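PDB 5WYD: probable enoyl-CoA hydratase/isomerase from Pseudomonas aeruginosa PAO1, which probably acts as a hydro-lyase of the crotonase superfamily on enoyl-CoA-type substrates and is implicated in diffusible signal factor biosynthesis. Local coordinates for residues K72-G77 and A115-A120; V111-I116 and I133-R138. The protein carries 1 engineered substitution. One frame throughout, in Å; residues are numbered along the deposited sequence.

Contact 1 (K72-G77 and A115-A120); sequences KFFSAG and AINGYA. With PTD (pentanedial), chain G.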
loop_
_atom_site.group_PDB
_atom_site.type_symbol
_atom_site.label_atom_id
_atom_site.label_comp_id
_atom_site.label_asym_id
_atom_site.label_seq_id
_atom_site.Cartn_x
_atom_site.Cartn_y
_atom_site.Cartn_z
ATOM N N LYS A 72 -22.325 -35.975 5.950
ATOM C CA LYS A 72 -22.958 -35.001 6.824
ATOM C C LYS A 72 -22.107 -33.745 7.018
ATOM O O LYS A 72 -22.639 -32.633 6.990
ATOM C CB LYS A 72 -23.281 -35.683 8.149
ATOM C CG LYS A 72 -24.491 -35.163 8.933
ATOM C CD LYS A 72 -24.381 -33.755 9.456
ATOM C CE LYS A 72 -25.551 -33.450 10.329
ATOM N NZ LYS A 72 -25.301 -34.095 11.626
ATOM N N PHE A 73 -20.794 -33.891 7.228
ATOM C CA PHE A 73 -19.913 -32.758 7.547
ATOM C C PHE A 73 -18.776 -32.634 6.546
ATOM O O PHE A 73 -17.950 -33.543 6.441
ATOM C CB PHE A 73 -19.308 -32.886 8.949
ATOM C CG PHE A 73 -20.315 -32.896 10.032
ATOM C CD1 PHE A 73 -20.875 -34.076 10.449
ATOM C CD2 PHE A 73 -20.698 -31.731 10.638
ATOM C CE1 PHE A 73 -21.800 -34.084 11.465
ATOM C CE2 PHE A 73 -21.633 -31.722 11.650
ATOM C CZ PHE A 73 -22.184 -32.897 12.065
ATOM N N PHE A 74 -18.696 -31.494 5.850
ATOM C CA PHE A 74 -17.472 -31.206 5.121
ATOM C C PHE A 74 -16.350 -30.932 6.105
ATOM O O PHE A 74 -15.325 -31.631 6.113
ATOM C CB PHE A 74 -17.683 -30.002 4.201
ATOM C CG PHE A 74 -16.404 -29.436 3.653
ATOM C CD1 PHE A 74 -15.865 -29.939 2.478
ATOM C CD2 PHE A 74 -15.719 -28.424 4.312
ATOM C CE1 PHE A 74 -14.680 -29.448 1.968
ATOM C CE2 PHE A 74 -14.520 -27.938 3.801
ATOM C CZ PHE A 74 -14.005 -28.455 2.631
ATOM N N SER A 75 -16.552 -29.947 6.977
ATOM C CA SER A 75 -15.594 -29.693 8.036
ATOM C C SER A 75 -16.267 -28.869 9.115
ATOM O O SER A 75 -16.904 -27.852 8.824
ATOM C CB SER A 75 -14.352 -28.980 7.512
ATOM O OG SER A 75 -13.388 -28.866 8.553
ATOM N N ALA A 76 -16.064 -29.285 10.359
ATOM C CA ALA A 76 -16.649 -28.618 11.503
ATOM C C ALA A 76 -15.758 -27.542 12.084
ATOM O O ALA A 76 -16.177 -26.851 13.021
ATOM C CB ALA A 76 -16.953 -29.630 12.612
ATOM N N GLY A 77 -14.553 -27.368 11.563
ATOM C CA GLY A 77 -13.724 -26.371 12.191
ATOM C C GLY A 77 -12.923 -26.928 13.346
ATOM O O GLY A 77 -12.660 -28.137 13.443
ATOM N N ALA A 115 -14.497 -29.430 -2.225
ATOM C CA ALA A 115 -15.740 -30.149 -2.460
ATOM C C ALA A 115 -16.493 -30.260 -1.143
ATOM O O ALA A 115 -16.150 -31.088 -0.297
ATOM C CB ALA A 115 -15.439 -31.528 -3.039
ATOM N N ILE A 116 -17.592 -29.533 -1.037
ATOM C CA ILE A 116 -18.361 -29.428 0.192
ATOM C C ILE A 116 -19.461 -30.480 0.164
ATOM O O ILE A 116 -20.516 -30.297 -0.445
ATOM C CB ILE A 116 -18.933 -28.023 0.362
ATOM C CG1 ILE A 116 -17.802 -26.994 0.276
ATOM C CG2 ILE A 116 -19.702 -27.943 1.679
ATOM C CD1 ILE A 116 -18.244 -25.569 0.393
ATOM N N ASN A 117 -19.233 -31.585 0.849
ATOM C CA ASN A 117 -20.242 -32.619 0.920
ATOM C C ASN A 117 -21.053 -32.550 2.201
ATOM O O ASN A 117 -22.063 -33.238 2.301
ATOM C CB ASN A 117 -19.601 -34.005 0.731
ATOM C CG ASN A 117 -18.520 -34.306 1.746
ATOM O OD1 ASN A 117 -18.038 -33.419 2.443
ATOM N ND2 ASN A 117 -18.163 -35.585 1.860
ATOM N N GLY A 118 -20.666 -31.716 3.158
ATOM C CA GLY A 118 -21.357 -31.652 4.433
ATOM C C GLY A 118 -21.350 -30.264 5.048
ATOM O O GLY A 118 -21.030 -29.278 4.382
ATOM N N TYR A 119 -21.750 -30.183 6.334
ATOM C CA TYR A 119 -21.703 -28.891 7.027
ATOM C C TYR A 119 -20.285 -28.382 7.028
ATOM O O TYR A 119 -19.364 -29.102 7.427
ATOM C CB TYR A 119 -22.151 -28.967 8.486
ATOM C CG TYR A 119 -23.588 -29.172 8.667
ATOM C CD1 TYR A 119 -24.137 -30.378 8.380
ATOM C CD2 TYR A 119 -24.406 -28.164 9.130
ATOM C CE1 TYR A 119 -25.439 -30.593 8.528
ATOM C CE2 TYR A 119 -25.747 -28.385 9.288
ATOM C CZ TYR A 119 -26.246 -29.626 8.983
ATOM O OH TYR A 119 -27.583 -29.888 9.111
ATOM N N ALA A 120 -20.122 -27.141 6.602
ATOM C CA ALA A 120 -18.845 -26.446 6.654
ATOM C C ALA A 120 -19.059 -25.213 7.510
ATOM O O ALA A 120 -19.639 -24.220 7.062
ATOM C CB ALA A 120 -18.358 -26.074 5.265
HETATM C C1 PTD G . -26.093 -27.321 14.232
HETATM C C2 PTD G . -25.339 -28.591 14.642
HETATM C C3 PTD G . -26.289 -29.762 14.378
HETATM C C4 PTD G . -25.726 -31.034 14.980
HETATM C C5 PTD G . -26.216 -32.278 14.218
HETATM O O1 PTD G . -27.116 -27.084 14.792
HETATM O O5 PTD G . -25.520 -32.816 13.391
#
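The carbonyl oxygen of K72 accepts the backbone N-H of Y119 at 2.7 Å (Y119 N to K72 O), with the donor tilted 20° from the carbonyl plane. The same oxygen meets the edge of the Y119 ring, in its plane, with Y119 CD1 3.0 Å away, and G118 presses its CA against it. Further along, Y119 O accepts the N-H of S75. These bonds pin the loop after strand 63-68 to the start of strand 119-121, a crotonase arrangement in which this loop and the helix after that strand probably supply the backbone N-H groups of an oxyanion hole. With CG anti to the backbone N (chi1 167°), the F74 ring turns its CD1 edge to A115 O, 3.0 Å from CD1 and near the ring plane, while I116 CG1 lies over one face and A120 CB touches CD2 at 3.7 Å. On the pocket side K72 CD lies over one face of the F73 ring, toward its rim, and K72 CE reaches Y119 CE1 at 3.4 Å. F73 CZ lies 3.6 Å from O5 of the bound pentanedial; the still shorter approach of K72 NZ to that oxygen is doubtful.

Contact 2 (V111-I116 and I133-R138); sequences VSIAAI and IRIAER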
loop_
_atom_site.group_PDB
_atom_site.type_symbol
_atom_site.label_atom_id
_atom_site.label_comp_id
_atom_site.label_asym_id
_atom_site.label_seq_id
_atom_site.Cartn_x
_atom_site.Cartn_y
_atom_site.Cartn_z
ATOM N N VAL A 111 -3.983 -25.897 -8.668
ATOM C CA VAL A 111 -5.323 -25.474 -8.286
ATOM C C VAL A 111 -5.874 -26.384 -7.192
ATOM O O VAL A 111 -5.706 -27.607 -7.212
ATOM C CB VAL A 111 -6.251 -25.453 -9.509
ATOM C CG1 VAL A 111 -6.346 -26.825 -10.075
ATOM C CG2 VAL A 111 -7.620 -24.964 -9.113
ATOM N N SER A 112 -6.540 -25.782 -6.228
ATOM C CA SER A 112 -7.166 -26.480 -5.125
ATOM C C SER A 112 -8.667 -26.299 -5.288
ATOM O O SER A 112 -9.146 -25.188 -5.536
ATOM C CB SER A 112 -6.659 -25.955 -3.773
ATOM O OG SER A 112 -6.869 -24.557 -3.600
ATOM N N ILE A 113 -9.398 -27.394 -5.219
ATOM C CA ILE A 113 -10.840 -27.378 -5.378
ATOM C C ILE A 113 -11.407 -27.893 -4.069
ATOM O O ILE A 113 -11.002 -28.961 -3.591
ATOM C CB ILE A 113 -11.301 -28.259 -6.556
ATOM C CG1 ILE A 113 -10.547 -27.936 -7.833
ATOM C CG2 ILE A 113 -12.768 -28.060 -6.845
ATOM C CD1 ILE A 113 -10.923 -28.882 -8.876
ATOM N N ALA A 114 -12.359 -27.162 -3.511
ATOM C CA ALA A 114 -12.987 -27.538 -2.259
ATOM C C ALA A 114 -14.333 -28.158 -2.571
ATOM O O ALA A 114 -15.212 -27.486 -3.108
ATOM C CB ALA A 114 -13.174 -26.311 -1.383
ATOM N N ALA A 115 -14.497 -29.430 -2.225
ATOM C CA ALA A 115 -15.740 -30.149 -2.460
ATOM C C ALA A 115 -16.493 -30.260 -1.143
ATOM O O ALA A 115 -16.150 -31.088 -0.297
ATOM C CB ALA A 115 -15.439 -31.528 -3.039
ATOM N N ILE A 116 -17.592 -29.533 -1.037
ATOM C CA ILE A 116 -18.361 -29.428 0.192
ATOM C C ILE A 116 -19.461 -30.480 0.164
ATOM O O ILE A 116 -20.516 -30.297 -0.445
ATOM C CB ILE A 116 -18.933 -28.023 0.362
ATOM C CG1 ILE A 116 -17.802 -26.994 0.276
ATOM C CG2 ILE A 116 -19.702 -27.943 1.679
ATOM C CD1 ILE A 116 -18.244 -25.569 0.393
ATOM N N ILE A 133 -11.298 -22.978 -5.617
ATOM C CA ILE A 133 -12.643 -23.111 -6.163
ATOM C C ILE A 133 -13.469 -23.940 -5.200
ATOM O O ILE A 133 -12.982 -24.891 -4.583
ATOM C CB ILE A 133 -12.605 -23.783 -7.550
ATOM C CG1 ILE A 133 -11.542 -23.125 -8.405
ATOM C CG2 ILE A 133 -13.953 -23.643 -8.257
ATOM C CD1 ILE A 133 -11.309 -23.794 -9.728
ATOM N N ARG A 134 -14.736 -23.607 -5.100
ATOM C CA ARG A 134 -15.619 -24.321 -4.199
ATOM C C ARG A 134 -16.806 -24.914 -4.940
ATOM O O ARG A 134 -17.504 -24.211 -5.678
ATOM C CB ARG A 134 -16.073 -23.398 -3.078
ATOM C CG ARG A 134 -14.949 -23.053 -2.146
ATOM C CD ARG A 134 -15.147 -21.690 -1.549
ATOM N NE ARG A 134 -15.083 -20.677 -2.575
ATOM C CZ ARG A 134 -13.945 -20.227 -3.073
ATOM N NH1 ARG A 134 -12.797 -20.705 -2.627
ATOM N NH2 ARG A 134 -13.952 -19.297 -4.010
ATOM N N ILE A 135 -17.033 -26.206 -4.722
ATOM C CA ILE A 135 -18.160 -26.944 -5.278
ATOM C C ILE A 135 -18.965 -27.491 -4.108
ATOM O O ILE A 135 -18.430 -28.259 -3.299
ATOM C CB ILE A 135 -17.680 -28.097 -6.178
ATOM C CG1 ILE A 135 -16.748 -27.593 -7.269
ATOM C CG2 ILE A 135 -18.856 -28.847 -6.791
ATOM C CD1 ILE A 135 -16.297 -28.702 -8.169
ATOM N N ALA A 136 -20.261 -27.176 -4.056
ATOM C CA ALA A 136 -21.056 -27.621 -2.919
ATOM C C ALA A 136 -22.341 -28.331 -3.334
ATOM O O ALA A 136 -22.959 -28.019 -4.361
ATOM C CB ALA A 136 -21.415 -26.448 -1.997
ATOM N N GLU A 137 -22.693 -29.326 -2.509
ATOM C CA GLU A 137 -23.935 -30.072 -2.534
ATOM C C GLU A 137 -25.051 -29.174 -2.018
ATOM O O GLU A 137 -24.832 -28.334 -1.145
ATOM C CB GLU A 137 -23.801 -31.313 -1.664
ATOM C CG GLU A 137 -22.762 -32.311 -2.144
ATOM C CD GLU A 137 -22.648 -33.506 -1.220
ATOM O OE1 GLU A 137 -21.863 -34.429 -1.522
ATOM O OE2 GLU A 137 -23.335 -33.515 -0.181
ATOM N N ARG A 138 -26.257 -29.349 -2.553
ATOM C CA ARG A 138 -27.303 -28.383 -2.253
ATOM C C ARG A 138 -27.542 -28.253 -0.761
ATOM O O ARG A 138 -27.864 -27.165 -0.269
ATOM C CB ARG A 138 -28.568 -28.786 -2.971
ATOM C CG ARG A 138 -28.296 -29.213 -4.363
ATOM C CD ARG A 138 -29.555 -29.140 -5.136
ATOM N NE ARG A 138 -30.656 -29.626 -4.317
ATOM C CZ ARG A 138 -30.946 -30.912 -4.168
ATOM N NH1 ARG A 138 -30.211 -31.831 -4.782
ATOM N NH2 ARG A 138 -31.968 -31.278 -3.411
#
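Strands 111-116 and 133-137 run side by side in the same direction, their axes 4.5 Å apart at closest approach and 20° from parallel. I113 pairs with I133, A114 with R134, A115 with I135 and I116 with A136. A ladder of five backbone hydrogen bonds joins them, alternating between the chains as parallel pairing requires. It is tight in the middle, where A114 N to I133 O is 2.6 Å and I135 N to A114 O is 2.7 Å, and longer at both ends, reaching 3.2 Å from E137 N to I116 O. Four of the five run nearly along the C=O axis; I133 N to S112 O slants more, within the carbonyl plane.

Side chains sort by face. On the face of I113, A115, I133 and I135, the CG2 branch of I113 meets I135 CD1 at 3.8 Å, and V111 CG2 touches I133 CD1 at 3.9 Å. In I113, CG1 stands beside the backbone N (chi1 -51°), leaving CG2 to face the neighbouring strand. Helix 200-211 covers this side, with L207 packed on both I113 and I135. On the other face, I116 CB abuts A136 CB at 3.8 Å and A114 CB rests against R134 CG, also 3.8 Å away. Beyond CG the arginine bends away from the contact: its guanidinium forms a salt bridge with E192, and NE bonds to L190 O. At the N-terminal end of strand 133-137, C176 and G168 of a second subunit pack on I133 and R134.

These are neighbouring strands of the crotonase core sheet, and helix 123-130 lies in the connection between them. No side chain adds a hydrogen bond across the pairing, and side chains meet through carbon alone; R134's buried charge, met beyond both strands, probably needs no compensation there.

Strand 111-116 serves both contacts, which share A115 and I116 and have centres about 10 Å apart. Contact 2 is wholly buried, deep in the main sheet, and is held by a regular ladder of backbone bonds, most of them nearly straight, with mainly aliphatic side chains on either face. Contact 1 takes over where that strand leaves the sheet: it is only partly buried, is joined by two more bent backbone bonds, and relies on aromatic rings and a lysine chain beside the pentanedial pocket. I116 has a partner in each contact. The two contacts touch where the E137 carboxylate packs on N117, where the strand ends and the chain turns toward strand 119-121.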